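Non-reducing end beta-L-arabinofuranosidase (Bacteroides thetaiotaomicron, PDB 5MQO) probably hydrolyses glycosidic bonds of complex plant pectin, as a family GH127 glycoside hydrolase linked to aceric acidase activity. Local coordinates at residues K135-D140 and F214-K219; N388-W393 and Q470-T475; A526-L531 and N564-K569. One frame throughout, in Å; residues are numbered along the deposited sequence.

Interaction 1: K135-D140 and F214-K219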
ATOM      1  N   LYS A 135       0.537  32.991   3.735  1.00 89.18           N
ATOM      2  CA  LYS A 135       1.196  34.248   3.367  1.00 91.62           C
ATOM      3  C   LYS A 135       1.559  34.259   1.857  1.00 91.43           C
ATOM      4  O   LYS A 135       1.475  35.304   1.197  1.00 91.52           O
ATOM      5  CB  LYS A 135       2.438  34.470   4.256  1.00 95.16           C
ATOM      6  CG  LYS A 135       2.944  35.912   4.327  1.00101.02           C
ATOM      7  CD  LYS A 135       4.170  36.058   5.234  1.00103.02           C
ATOM      8  CE  LYS A 135       5.431  35.530   4.548  1.00102.75           C
ATOM      9  NZ  LYS A 135       6.687  35.806   5.293  1.00100.90           N
ATOM     10  N   ALA A 136       1.907  33.086   1.318  1.00 86.02           N
ATOM     11  CA  ALA A 136       2.328  32.931  -0.076  1.00 81.95           C
ATOM     12  C   ALA A 136       1.226  32.778  -1.142  1.00 79.65           C
ATOM     13  O   ALA A 136       1.518  32.852  -2.332  1.00 82.24           O
ATOM     14  CB  ALA A 136       3.268  31.749  -0.173  1.00 82.39           C
ATOM     15  N   GLN A 137      -0.016  32.537  -0.750  1.00 76.60           N
ATOM     16  CA  GLN A 137      -1.074  32.243  -1.730  1.00 73.94           C
ATOM     17  C   GLN A 137      -1.682  33.523  -2.308  1.00 74.67           C
ATOM     18  O   GLN A 137      -1.889  34.477  -1.568  1.00 80.93           O
ATOM     19  CB  GLN A 137      -2.165  31.412  -1.051  1.00 70.77           C
ATOM     20  CG  GLN A 137      -3.165  30.777  -2.001  1.00 69.09           C
ATOM     21  CD  GLN A 137      -4.155  29.879  -1.289  1.00 66.65           C
ATOM     22  OE1 GLN A 137      -4.469  30.092  -0.132  1.00 65.42           O
ATOM     23  NE2 GLN A 137      -4.651  28.867  -1.984  1.00 66.70           N
ATOM     24  N   ARG A 138      -2.004  33.554  -3.601  1.00 71.70           N
ATOM     25  CA  ARG A 138      -2.778  34.696  -4.160  1.00 71.73           C
ATOM     26  C   ARG A 138      -4.281  34.679  -3.756  1.00 70.83           C
ATOM     27  O   ARG A 138      -4.735  33.811  -3.007  1.00 75.27           O
ATOM     28  CB  ARG A 138      -2.634  34.762  -5.681  1.00 70.80           C
ATOM     29  CG  ARG A 138      -1.202  34.860  -6.159  1.00 71.23           C
ATOM     30  CD  ARG A 138      -1.129  35.362  -7.596  1.00 72.37           C
ATOM     31  NE  ARG A 138      -1.961  34.615  -8.570  1.00 69.60           N
ATOM     32  CZ  ARG A 138      -1.533  34.073  -9.718  1.00 65.26           C
ATOM     33  NH1 ARG A 138      -0.257  34.149 -10.121  1.00 64.36           N
ATOM     34  NH2 ARG A 138      -2.408  33.462 -10.495  1.00 62.56           N
ATOM     35  N   ALA A 139      -5.045  35.658  -4.220  1.00 70.17           N
ATOM     36  CA  ALA A 139      -6.499  35.648  -4.014  1.00 70.46           C
ATOM     37  C   ALA A 139      -7.155  34.532  -4.832  1.00 70.16           C
ATOM     38  O   ALA A 139      -8.065  33.853  -4.342  1.00 69.48           O
ATOM     39  CB  ALA A 139      -7.102  37.002  -4.378  1.00 70.23           C
ATOM     40  N   ASP A 140      -6.679  34.354  -6.073  1.00 69.91           N
ATOM     41  CA  ASP A 140      -7.223  33.356  -6.995  1.00 68.45           C
ATOM     42  C   ASP A 140      -6.814  31.898  -6.673  1.00 69.67           C
ATOM     43  O   ASP A 140      -7.292  30.960  -7.336  1.00 67.98           O
ATOM     44  CB  ASP A 140      -6.945  33.729  -8.474  1.00 67.72           C
ATOM     45  CG  ASP A 140      -5.463  33.595  -8.894  1.00 68.50           C
ATOM     46  OD1 ASP A 140      -4.581  33.237  -8.081  1.00 66.74           O
ATOM     47  OD2 ASP A 140      -5.177  33.859 -10.086  1.00 67.61           O
ATOM     48  N   PHE A 214      -7.134  24.334   5.387  1.00 71.20           N
ATOM     49  CA  PHE A 214      -8.259  23.941   4.530  1.00 69.93           C
ATOM     50  C   PHE A 214      -8.695  25.025   3.544  1.00 69.99           C
ATOM     51  O   PHE A 214      -8.884  24.755   2.352  1.00 69.14           O
ATOM     52  CB  PHE A 214      -9.448  23.550   5.395  1.00 70.46           C
ATOM     53  CG  PHE A 214     -10.569  22.916   4.633  1.00 70.61           C
ATOM     54  CD1 PHE A 214     -10.360  21.750   3.921  1.00 67.79           C
ATOM     55  CD2 PHE A 214     -11.839  23.482   4.633  1.00 72.21           C
ATOM     56  CE1 PHE A 214     -11.384  21.148   3.233  1.00 68.44           C
ATOM     57  CE2 PHE A 214     -12.875  22.884   3.938  1.00 73.65           C
ATOM     58  CZ  PHE A 214     -12.648  21.705   3.241  1.00 71.76           C
ATOM     59  N   ASP A 215      -8.845  26.251   4.045  1.00 72.16           N
ATOM     60  CA  ASP A 215      -9.223  27.393   3.200  1.00 71.55           C
ATOM     61  C   ASP A 215      -8.165  27.649   2.131  1.00 66.20           C
ATOM     62  O   ASP A 215      -8.506  27.941   1.003  1.00 64.18           O
ATOM     63  CB  ASP A 215      -9.536  28.651   4.044  1.00 75.01           C
ATOM     64  CG  ASP A 215     -10.845  28.504   4.881  1.00 77.60           C
ATOM     65  OD1 ASP A 215     -11.859  27.971   4.376  1.00 81.48           O
ATOM     66  OD2 ASP A 215     -10.871  28.940   6.044  1.00 76.20           O
ATOM     67  N   ALA A 216      -6.892  27.474   2.465  1.00 65.38           N
ATOM     68  CA  ALA A 216      -5.818  27.487   1.445  1.00 65.77           C
ATOM     69  C   ALA A 216      -6.018  26.419   0.377  1.00 63.41           C
ATOM     70  O   ALA A 216      -5.817  26.672  -0.797  1.00 66.08           O
ATOM     71  CB  ALA A 216      -4.431  27.340   2.069  1.00 65.45           C
ATOM     72  N   ALA A 217      -6.439  25.241   0.789  1.00 62.04           N
ATOM     73  CA  ALA A 217      -6.740  24.162  -0.143  1.00 62.10           C
ATOM     74  C   ALA A 217      -8.000  24.400  -1.049  1.00 61.57           C
ATOM     75  O   ALA A 217      -7.910  24.196  -2.286  1.00 58.68           O
ATOM     76  CB  ALA A 217      -6.856  22.855   0.635  1.00 62.30           C
ATOM     77  N   VAL A 218      -9.137  24.818  -0.454  1.00 58.62           N
ATOM     78  CA  VAL A 218     -10.364  25.137  -1.229  1.00 61.00           C
ATOM     79  C   VAL A 218     -10.068  26.164  -2.361  1.00 64.58           C
ATOM     80  O   VAL A 218     -10.594  26.059  -3.478  1.00 65.74           O
ATOM     81  CB  VAL A 218     -11.528  25.709  -0.330  1.00 60.31           C
ATOM     82  CG1 VAL A 218     -12.746  26.176  -1.152  1.00 57.77           C
ATOM     83  CG2 VAL A 218     -11.981  24.700   0.708  1.00 60.15           C
ATOM     84  N   LYS A 219      -9.238  27.159  -2.055  1.00 65.98           N
ATOM     85  CA  LYS A 219      -8.800  28.130  -3.053  1.00 67.97           C
ATOM     86  C   LYS A 219      -7.934  27.516  -4.151  1.00 64.41           C
ATOM     87  O   LYS A 219      -8.122  27.826  -5.327  1.00 63.42           O
ATOM     88  CB  LYS A 219      -8.047  29.277  -2.388  1.00 73.07           C
ATOM     89  CG  LYS A 219      -8.925  30.181  -1.539  1.00 76.56           C
ATOM     90  CD  LYS A 219      -8.085  31.330  -1.031  1.00 81.18           C
ATOM     91  CE  LYS A 219      -8.905  32.294  -0.209  1.00 85.26           C
ATOM     92  NZ  LYS A 219      -8.186  33.595  -0.149  1.00 88.00           N
TER

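Interaction 2: N388-W393 and Q470-T475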
ATOM      1  N   ASN A 388      -1.363   0.643  -5.809  1.00 47.56           N
ATOM      2  CA  ASN A 388      -2.140  -0.594  -5.788  1.00 46.81           C
ATOM      3  C   ASN A 388      -2.886  -0.736  -4.440  1.00 47.60           C
ATOM      4  O   ASN A 388      -4.024  -1.208  -4.410  1.00 49.32           O
ATOM      5  CB  ASN A 388      -1.226  -1.786  -6.013  1.00 44.59           C
ATOM      6  CG  ASN A 388      -1.980  -3.066  -6.346  1.00 45.11           C
ATOM      7  OD1 ASN A 388      -3.029  -3.070  -7.012  1.00 45.83           O
ATOM      8  ND2 ASN A 388      -1.413  -4.185  -5.918  1.00 45.62           N
ATOM      9  N   MET A 389      -2.253  -0.314  -3.349  1.00 46.88           N
ATOM     10  CA  MET A 389      -2.863  -0.369  -2.028  1.00 48.75           C
ATOM     11  C   MET A 389      -4.109   0.537  -1.922  1.00 48.99           C
ATOM     12  O   MET A 389      -5.161   0.099  -1.488  1.00 47.98           O
ATOM     13  CB  MET A 389      -1.836   0.053  -0.989  1.00 50.51           C
ATOM     14  CG  MET A 389      -2.367   0.034   0.429  1.00 52.81           C
ATOM     15  SD  MET A 389      -1.219   0.703   1.627  1.00 53.79           S
ATOM     16  CE  MET A 389      -2.364   1.061   2.935  1.00 55.54           C
ATOM     17  N   LEU A 390      -3.949   1.797  -2.322  1.00 50.14           N
ATOM     18  CA  LEU A 390      -5.015   2.781  -2.337  1.00 50.46           C
ATOM     19  C   LEU A 390      -6.113   2.459  -3.379  1.00 49.78           C
ATOM     20  O   LEU A 390      -7.276   2.719  -3.129  1.00 47.48           O
ATOM     21  CB  LEU A 390      -4.445   4.157  -2.604  1.00 51.67           C
ATOM     22  CG  LEU A 390      -3.444   4.811  -1.650  1.00 53.66           C
ATOM     23  CD1 LEU A 390      -2.846   6.058  -2.318  1.00 55.40           C
ATOM     24  CD2 LEU A 390      -4.058   5.199  -0.325  1.00 54.85           C
ATOM     25  N   PHE A 391      -5.752   1.902  -4.536  1.00 49.66           N
ATOM     26  CA  PHE A 391      -6.756   1.351  -5.471  1.00 48.87           C
ATOM     27  C   PHE A 391      -7.600   0.306  -4.729  1.00 49.06           C
ATOM     28  O   PHE A 391      -8.830   0.399  -4.686  1.00 49.48           O
ATOM     29  CB  PHE A 391      -6.086   0.763  -6.729  1.00 48.41           C
ATOM     30  CG  PHE A 391      -7.034   0.092  -7.725  1.00 48.42           C
ATOM     31  CD1 PHE A 391      -8.322   0.578  -7.984  1.00 48.47           C
ATOM     32  CD2 PHE A 391      -6.601  -1.009  -8.461  1.00 48.67           C
ATOM     33  CE1 PHE A 391      -9.166  -0.038  -8.915  1.00 47.57           C
ATOM     34  CE2 PHE A 391      -7.449  -1.630  -9.397  1.00 49.53           C
ATOM     35  CZ  PHE A 391      -8.741  -1.146  -9.610  1.00 48.88           C
ATOM     36  N   ASN A 392      -6.938  -0.637  -4.073  1.00 47.97           N
ATOM     37  CA  ASN A 392      -7.675  -1.729  -3.464  1.00 48.92           C
ATOM     38  C   ASN A 392      -8.542  -1.270  -2.286  1.00 48.27           C
ATOM     39  O   ASN A 392      -9.580  -1.868  -1.983  1.00 46.69           O
ATOM     40  CB  ASN A 392      -6.734  -2.850  -3.041  1.00 48.10           C
ATOM     41  CG  ASN A 392      -6.426  -3.777  -4.171  1.00 48.70           C
ATOM     42  OD1 ASN A 392      -7.073  -4.801  -4.349  1.00 48.44           O
ATOM     43  ND2 ASN A 392      -5.452  -3.404  -4.973  1.00 50.44           N
ATOM     44  N   TRP A 393      -8.097  -0.215  -1.622  1.00 48.07           N
ATOM     45  CA  TRP A 393      -8.840   0.312  -0.520  1.00 48.02           C
ATOM     46  C   TRP A 393     -10.147   0.926  -1.011  1.00 47.64           C
ATOM     47  O   TRP A 393     -11.160   0.691  -0.408  1.00 47.69           O
ATOM     48  CB  TRP A 393      -8.020   1.305   0.275  1.00 47.27           C
ATOM     49  CG  TRP A 393      -8.767   1.792   1.459  1.00 47.81           C
ATOM     50  CD1 TRP A 393      -9.445   2.974   1.568  1.00 48.23           C
ATOM     51  CD2 TRP A 393      -8.968   1.097   2.688  1.00 47.84           C
ATOM     52  NE1 TRP A 393     -10.032   3.065   2.802  1.00 50.42           N
ATOM     53  CE2 TRP A 393      -9.746   1.925   3.512  1.00 48.18           C
ATOM     54  CE3 TRP A 393      -8.551  -0.143   3.180  1.00 49.92           C
ATOM     55  CZ2 TRP A 393     -10.121   1.558   4.790  1.00 47.38           C
ATOM     56  CZ3 TRP A 393      -8.916  -0.509   4.473  1.00 48.45           C
ATOM     57  CH2 TRP A 393      -9.705   0.340   5.251  1.00 48.71           C
ATOM     58  N   GLN A 470      -2.770   3.033  10.579  1.00 52.66           N
ATOM     59  CA  GLN A 470      -3.943   2.893  11.495  1.00 53.36           C
ATOM     60  C   GLN A 470      -5.297   3.213  10.886  1.00 52.24           C
ATOM     61  O   GLN A 470      -6.303   2.657  11.338  1.00 53.94           O
ATOM     62  CB  GLN A 470      -3.797   3.696  12.797  1.00 53.65           C
ATOM     63  CG  GLN A 470      -3.686   5.213  12.628  1.00 53.76           C
ATOM     64  CD  GLN A 470      -2.295   5.653  12.258  1.00 53.53           C
ATOM     65  OE1 GLN A 470      -1.356   4.840  12.256  1.00 58.40           O
ATOM     66  NE2 GLN A 470      -2.143   6.927  11.923  1.00 52.58           N
ATOM     67  N   ASN A 471      -5.313   4.094   9.876  1.00 51.26           N
ATOM     68  CA  ASN A 471      -6.533   4.473   9.169  1.00 49.85           C
ATOM     69  C   ASN A 471      -7.035   3.417   8.218  1.00 49.81           C
ATOM     70  O   ASN A 471      -8.059   3.646   7.583  1.00 48.86           O
ATOM     71  CB  ASN A 471      -6.324   5.755   8.385  1.00 51.78           C
ATOM     72  CG  ASN A 471      -6.233   6.953   9.273  1.00 52.28           C
ATOM     73  OD1 ASN A 471      -7.263   7.522   9.668  1.00 54.92           O
ATOM     74  ND2 ASN A 471      -5.022   7.355   9.595  1.00 50.66           N
ATOM     75  N   TYR A 472      -6.327   2.283   8.122  1.00 50.30           N
ATOM     76  CA  TYR A 472      -6.743   1.109   7.343  1.00 51.09           C
ATOM     77  C   TYR A 472      -7.211  -0.124   8.195  1.00 53.13           C
ATOM     78  O   TYR A 472      -7.560  -1.182   7.647  1.00 50.85           O
ATOM     79  CB  TYR A 472      -5.571   0.730   6.397  1.00 52.37           C
ATOM     80  CG  TYR A 472      -5.259   1.848   5.407  1.00 50.72           C
ATOM     81  CD1 TYR A 472      -5.961   1.937   4.215  1.00 49.99           C
ATOM     82  CD2 TYR A 472      -4.332   2.855   5.706  1.00 50.25           C
ATOM     83  CE1 TYR A 472      -5.752   2.985   3.343  1.00 51.51           C
ATOM     84  CE2 TYR A 472      -4.110   3.916   4.829  1.00 50.42           C
ATOM     85  CZ  TYR A 472      -4.818   3.976   3.637  1.00 50.54           C
ATOM     86  OH  TYR A 472      -4.608   4.980   2.719  1.00 47.93           O
ATOM     87  N   ALA A 473      -7.261   0.012   9.521  1.00 54.75           N
ATOM     88  CA  ALA A 473      -7.509  -1.151  10.381  1.00 53.86           C
ATOM     89  C   ALA A 473      -8.954  -1.576  10.340  1.00 54.27           C
ATOM     90  O   ALA A 473      -9.209  -2.760  10.314  1.00 54.88           O
ATOM     91  CB  ALA A 473      -7.085  -0.875  11.805  1.00 55.06           C
ATOM     92  N   TYR A 474      -9.886  -0.617  10.294  1.00 55.14           N
ATOM     93  CA  TYR A 474     -11.323  -0.919  10.304  1.00 55.14           C
ATOM     94  C   TYR A 474     -12.076  -0.138   9.221  1.00 57.09           C
ATOM     95  O   TYR A 474     -11.599   0.884   8.728  1.00 62.21           O
ATOM     96  CB  TYR A 474     -11.964  -0.542  11.659  1.00 54.62           C
ATOM     97  CG  TYR A 474     -11.367  -1.146  12.927  1.00 54.49           C
ATOM     98  CD1 TYR A 474     -11.797  -2.392  13.422  1.00 56.07           C
ATOM     99  CD2 TYR A 474     -10.417  -0.445  13.679  1.00 53.66           C
ATOM    100  CE1 TYR A 474     -11.256  -2.941  14.596  1.00 54.34           C
ATOM    101  CE2 TYR A 474      -9.883  -0.984  14.846  1.00 53.91           C
ATOM    102  CZ  TYR A 474     -10.304  -2.230  15.297  1.00 53.46           C
ATOM    103  OH  TYR A 474      -9.766  -2.751  16.437  1.00 52.76           O
ATOM    104  N   THR A 475     -13.262  -0.607   8.859  1.00 56.37           N
ATOM    105  CA  THR A 475     -14.243   0.257   8.218  1.00 56.58           C
ATOM    106  C   THR A 475     -15.574   0.110   8.916  1.00 56.34           C
ATOM    107  O   THR A 475     -15.785  -0.823   9.694  1.00 56.50           O
ATOM    108  CB  THR A 475     -14.444  -0.126   6.753  1.00 57.79           C
ATOM    109  OG1 THR A 475     -14.682  -1.535   6.686  1.00 57.73           O
ATOM    110  CG2 THR A 475     -13.209   0.250   5.893  1.00 57.61           C
TER

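Interaction 3: A526-L531 and N564-K569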
ATOM      1  N   ALA A 526     -27.854   1.240  21.368  1.00108.99           N
ATOM      2  CA  ALA A 526     -27.514   0.487  20.143  1.00101.63           C
ATOM      3  C   ALA A 526     -28.275  -0.813  20.208  1.00 98.10           C
ATOM      4  O   ALA A 526     -28.522  -1.325  21.302  1.00 99.88           O
ATOM      5  CB  ALA A 526     -26.019   0.224  20.043  1.00 99.60           C
ATOM      6  N   GLY A 527     -28.673  -1.337  19.056  1.00 93.74           N
ATOM      7  CA  GLY A 527     -29.516  -2.531  19.033  1.00 91.08           C
ATOM      8  C   GLY A 527     -28.645  -3.757  19.119  1.00 87.86           C
ATOM      9  O   GLY A 527     -27.685  -3.816  19.897  1.00 83.48           O
ATOM     10  N   ALA A 528     -29.003  -4.753  18.322  1.00 88.07           N
ATOM     11  CA  ALA A 528     -28.021  -5.715  17.829  1.00 85.31           C
ATOM     12  C   ALA A 528     -27.283  -4.999  16.703  1.00 81.07           C
ATOM     13  O   ALA A 528     -27.854  -4.155  16.013  1.00 78.60           O
ATOM     14  CB  ALA A 528     -28.687  -6.978  17.304  1.00 85.48           C
ATOM     15  N   PHE A 529     -26.000  -5.309  16.572  1.00 79.13           N
ATOM     16  CA  PHE A 529     -25.188  -4.886  15.433  1.00 76.11           C
ATOM     17  C   PHE A 529     -24.021  -5.855  15.338  1.00 73.51           C
ATOM     18  O   PHE A 529     -23.696  -6.529  16.333  1.00 71.20           O
ATOM     19  CB  PHE A 529     -24.710  -3.437  15.594  1.00 75.75           C
ATOM     20  CG  PHE A 529     -23.777  -3.222  16.749  1.00 76.08           C
ATOM     21  CD1 PHE A 529     -24.271  -3.008  18.024  1.00 80.33           C
ATOM     22  CD2 PHE A 529     -22.410  -3.232  16.566  1.00 77.36           C
ATOM     23  CE1 PHE A 529     -23.408  -2.817  19.103  1.00 81.69           C
ATOM     24  CE2 PHE A 529     -21.539  -3.047  17.636  1.00 78.95           C
ATOM     25  CZ  PHE A 529     -22.037  -2.830  18.908  1.00 79.92           C
ATOM     26  N   SER A 530     -23.386  -5.909  14.164  1.00 70.16           N
ATOM     27  CA  SER A 530     -22.379  -6.943  13.882  1.00 67.57           C
ATOM     28  C   SER A 530     -20.927  -6.522  14.146  1.00 66.55           C
ATOM     29  O   SER A 530     -20.579  -5.331  14.154  1.00 67.53           O
ATOM     30  CB  SER A 530     -22.525  -7.431  12.442  1.00 67.84           C
ATOM     31  OG  SER A 530     -23.684  -8.224  12.268  1.00 66.48           O
ATOM     32  N   LEU A 531     -20.087  -7.515  14.388  1.00 64.62           N
ATOM     33  CA  LEU A 531     -18.637  -7.339  14.308  1.00 64.41           C
ATOM     34  C   LEU A 531     -18.138  -8.310  13.271  1.00 61.84           C
ATOM     35  O   LEU A 531     -18.239  -9.519  13.458  1.00 65.12           O
ATOM     36  CB  LEU A 531     -17.945  -7.632  15.645  1.00 64.58           C
ATOM     37  CG  LEU A 531     -18.064  -6.573  16.745  1.00 66.56           C
ATOM     38  CD1 LEU A 531     -17.190  -6.951  17.940  1.00 67.85           C
ATOM     39  CD2 LEU A 531     -17.697  -5.180  16.261  1.00 67.41           C
ATOM     40  N   ASN A 564     -23.341 -11.247  14.704  1.00 73.36           N
ATOM     41  CA  ASN A 564     -24.429 -10.333  15.053  1.00 76.14           C
ATOM     42  C   ASN A 564     -24.963 -10.640  16.445  1.00 80.50           C
ATOM     43  O   ASN A 564     -25.320 -11.775  16.742  1.00 81.60           O
ATOM     44  CB  ASN A 564     -25.562 -10.382  14.042  1.00 75.41           C
ATOM     45  CG  ASN A 564     -26.574  -9.256  14.260  1.00 76.33           C
ATOM     46  OD1 ASN A 564     -26.238  -8.058  14.175  1.00 71.95           O
ATOM     47  ND2 ASN A 564     -27.815  -9.630  14.547  1.00 78.74           N
ATOM     48  N   ARG A 565     -25.046  -9.608  17.279  1.00 84.80           N
ATOM     49  CA  ARG A 565     -25.158  -9.771  18.725  1.00 86.42           C
ATOM     50  C   ARG A 565     -25.553  -8.426  19.340  1.00 85.18           C
ATOM     51  O   ARG A 565     -25.192  -7.375  18.818  1.00 85.68           O
ATOM     52  CB  ARG A 565     -23.792 -10.222  19.256  1.00 90.43           C
ATOM     53  CG  ARG A 565     -23.716 -10.606  20.718  1.00 99.19           C
ATOM     54  CD  ARG A 565     -24.434 -11.920  20.990  1.00108.04           C
ATOM     55  NE  ARG A 565     -23.821 -13.036  20.258  1.00111.30           N
ATOM     56  CZ  ARG A 565     -22.847 -13.831  20.714  1.00112.15           C
ATOM     57  NH1 ARG A 565     -22.334 -13.669  21.939  1.00113.00           N
ATOM     58  NH2 ARG A 565     -22.379 -14.808  19.928  1.00109.18           N
ATOM     59  N   THR A 566     -26.309  -8.448  20.434  1.00 85.30           N
ATOM     60  CA  THR A 566     -26.540  -7.228  21.220  1.00 83.58           C
ATOM     61  C   THR A 566     -25.357  -7.165  22.176  1.00 81.95           C
ATOM     62  O   THR A 566     -25.317  -7.882  23.170  1.00 83.94           O
ATOM     63  CB  THR A 566     -27.906  -7.215  21.964  1.00 80.81           C
ATOM     64  OG1 THR A 566     -28.970  -7.326  21.017  1.00 76.84           O
ATOM     65  CG2 THR A 566     -28.100  -5.908  22.725  1.00 78.98           C
ATOM     66  N   TRP A 567     -24.380  -6.333  21.842  1.00 81.26           N
ATOM     67  CA  TRP A 567     -23.097  -6.323  22.553  1.00 79.61           C
ATOM     68  C   TRP A 567     -23.251  -5.535  23.841  1.00 80.18           C
ATOM     69  O   TRP A 567     -23.849  -4.457  23.841  1.00 77.70           O
ATOM     70  CB  TRP A 567     -21.966  -5.713  21.682  1.00 75.32           C
ATOM     71  CG  TRP A 567     -21.752  -6.422  20.381  1.00 70.98           C
ATOM     72  CD1 TRP A 567     -22.334  -6.126  19.180  1.00 70.98           C
ATOM     73  CD2 TRP A 567     -20.921  -7.560  20.151  1.00 68.24           C
ATOM     74  NE1 TRP A 567     -21.916  -7.009  18.220  1.00 68.99           N
ATOM     75  CE2 TRP A 567     -21.048  -7.903  18.795  1.00 67.74           C
ATOM     76  CE3 TRP A 567     -20.077  -8.328  20.963  1.00 67.71           C
ATOM     77  CZ2 TRP A 567     -20.353  -8.973  18.232  1.00 65.31           C
ATOM     78  CZ3 TRP A 567     -19.402  -9.377  20.411  1.00 66.09           C
ATOM     79  CH2 TRP A 567     -19.534  -9.688  19.050  1.00 65.95           C
ATOM     80  N   LYS A 568     -22.715  -6.100  24.923  1.00 85.47           N
ATOM     81  CA  LYS A 568     -22.675  -5.471  26.246  1.00 91.34           C
ATOM     82  C   LYS A 568     -21.251  -5.035  26.513  1.00 88.79           C
ATOM     83  O   LYS A 568     -20.310  -5.620  25.959  1.00 85.90           O
ATOM     84  CB  LYS A 568     -23.070  -6.476  27.360  1.00 98.00           C
ATOM     85  CG  LYS A 568     -24.324  -7.317  27.122  1.00101.47           C
ATOM     86  CD  LYS A 568     -25.607  -6.487  27.120  1.00106.01           C
ATOM     87  CE  LYS A 568     -26.734  -7.140  26.315  1.00109.10           C
ATOM     88  NZ  LYS A 568     -26.934  -8.595  26.602  1.00110.00           N
ATOM     89  N   LYS A 569     -21.084  -4.060  27.405  1.00 87.59           N
ATOM     90  CA  LYS A 569     -19.754  -3.737  27.919  1.00 87.52           C
ATOM     91  C   LYS A 569     -19.016  -5.003  28.351  1.00 84.71           C
ATOM     92  O   LYS A 569     -19.627  -5.964  28.812  1.00 82.53           O
ATOM     93  CB  LYS A 569     -19.821  -2.752  29.086  1.00 94.09           C
ATOM     94  CG  LYS A 569     -18.526  -2.659  29.893  1.00100.37           C
ATOM     95  CD  LYS A 569     -18.421  -1.392  30.724  1.00104.40           C
ATOM     96  CE  LYS A 569     -17.025  -1.311  31.328  1.00108.43           C
ATOM     97  NZ  LYS A 569     -16.857  -0.123  32.206  1.00112.81           N
TER

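Interaction 1: K135-D140 and F214-K219
Gln-137 swings CG opposite its backbone nitrogen (chi1 -167°) and runs on almost straight, which carries its terminal amide across to the helix turn at Ala-216. Lys-219 makes the other choice: CG lies opposite the carbonyl carbon (chi1 -69°), and from there the extended chain runs obliquely past the same amide. The two ends of that amide do different work. NE2 donates to the backbone oxygen of Ala-216, with Gln-137 NE2 2.8 Å from Ala-216 O at an N-H...O angle of 154°. The donor lies in the carbonyl plane, on a lone pair, although the bond is tilted somewhat from the plane of the glutamine amide itself. OE1 rests instead against carbon, Gln-137 OE1 being 3.5 Å from Ala-216 CB. Because NE2 also bonds to the carbonyl of Gly-141, two acceptors grip one nitrogen and fix which way round the amide sits.

The contact ties the loop leaving helix 120-136 to the early turns of helix 212-230, at the protein surface and within the GH127 catalytic domain, whose relatives are built as an (alpha/alpha)6 barrel. Here Lys-219 contributes its methylenes rather than its charge. Lys-219 CB approaches Gln-137 NE2 to 3.4 Å, and farther along Lys-219 CD lies 3.9 Å from Gln-137 OE1.

Beyond the glutamine, the chain is braced by its own salt bridge. Arg-138 takes hold of Asp-140 side-on, with NE 3.0 Å from Asp-140 OD1 and NH2 2.8 Å from Asp-140 OD2. The second of these bonds uses the syn lone pair of OD2 and lies close to the guanidinium plane. A weak bond from the backbone nitrogen of Tyr-142 reaches OD1 as well.

Interaction 2: N388-W393 and Q470-T475
The terminal methyl of Met-389 stands almost exactly over the middle of the Tyr-472 ring: CE is 3.6 Å from the ring centroid and only 2° off the ring normal. The side chain reaches there fully stretched, with CG opposite the backbone nitrogen (chi1 180°). The sulfur therefore trails behind the methyl, Met-389 SD being 5.3 Å from the centroid of the Tyr-472 ring, in a Met-aromatic contact led by a CH-pi approach.

While methionine takes a face of the tyrosine, tryptophan takes its edge. Tyr-472 turns CD1 and CE1 down onto the indole of Trp-393 in a T-shaped pair, the planes at 78° and the centroid of the Trp-393 six-membered ring 4.9 Å from that of Tyr-472. Tyr-472 CD1 lies 3.5 Å from Trp-393 CD2, near the ring fusion. Leu-390 adds its CD2 methyl beside the phenolic OH.

At the far end of the indole, Thr-475 CG2 meets Trp-393 CZ2 at 3.5 Å, and the backbone oxygen of Tyr-474 sits at the ring edge. The polar groups look elsewhere: Trp-393 NE1 bonds to Asn-38, and Thr-475 OG1 to Asn-484. Helix 382-399 is thereby keyed to the turn entering strand 474-477, an interlocked aromatic and aliphatic junction between the helical barrel of a GH127 enzyme and its adjoining beta-sheet.

Interaction 3: A526-L531 and N564-K569
Phe-529 and Trp-567 cross at about a right angle as side chains, and their rings meet edge to face. The pyrrole edge of the indole points at the phenyl face, with the planes at 51° and Trp-567 CD1 3.3 Å from Phe-529 CZ. The phenylalanine adopts the hemmed-in first torsion, CG between its own nitrogen and carbonyl carbon (chi1 65°), which turns a face of the phenyl ring toward the edge of the indole at CD1.

The same indole edge serves a polar need. Trp-567 NE1 donates to Phe-529 O at 2.6 Å, bent to 136° and tilted from the carbonyl plane. That oxygen also receives a weak bond from Arg-565 N, while in return Phe-529 N donates to Arg-565 O at 3.2 Å.

Farther along, Leu-531 lies over one face of the indole, its CD1 3.9 Å from the centroid of the Trp-567 six-membered ring, and Arg-565 CB covers the opposite face. Replacing Trp-567 with an alanine would probably cost Phe-529 O its shorter bond, leaving the weak one from Arg-565 N across this contact, and open a gap between Leu-531 and Arg-565.

Phe-529 with Arg-565 is an antiparallel hydrogen-bonded pair, and Ser-530 with Asn-564 a non-hydrogen-bonded one. Strand 559-565 forms an outer edge of its sheet within the chain. Trp-567 reaches from this five-stranded sheet to Val-546 and Val-573 of the seven-stranded one, consistent with the core between the sheets of a beta-sandwich, as in GH127 relatives.

The three contacts follow one another along the chain and sample three settings. Interaction 1 lies at the surface of the helical catalytic region, its centre about 30 Å from that of interaction 2, and rests on a side-chain amide bonded to a helix carbonyl and on lysine methylenes, with a salt bridge inside one segment. Interaction 2 is wholly buried, its centre about 8 Å from that of the chain, and works across its segments through rings and methyls. Interaction 3, partly buried, mixes both styles, adding strand pairing to aromatic packing. Interactions 2 and 3 reach the same five-stranded sheet: one contributes strand 474-477, the other strands 529-535 and 559-565. Their nearest atoms are nevertheless about 7 Å apart.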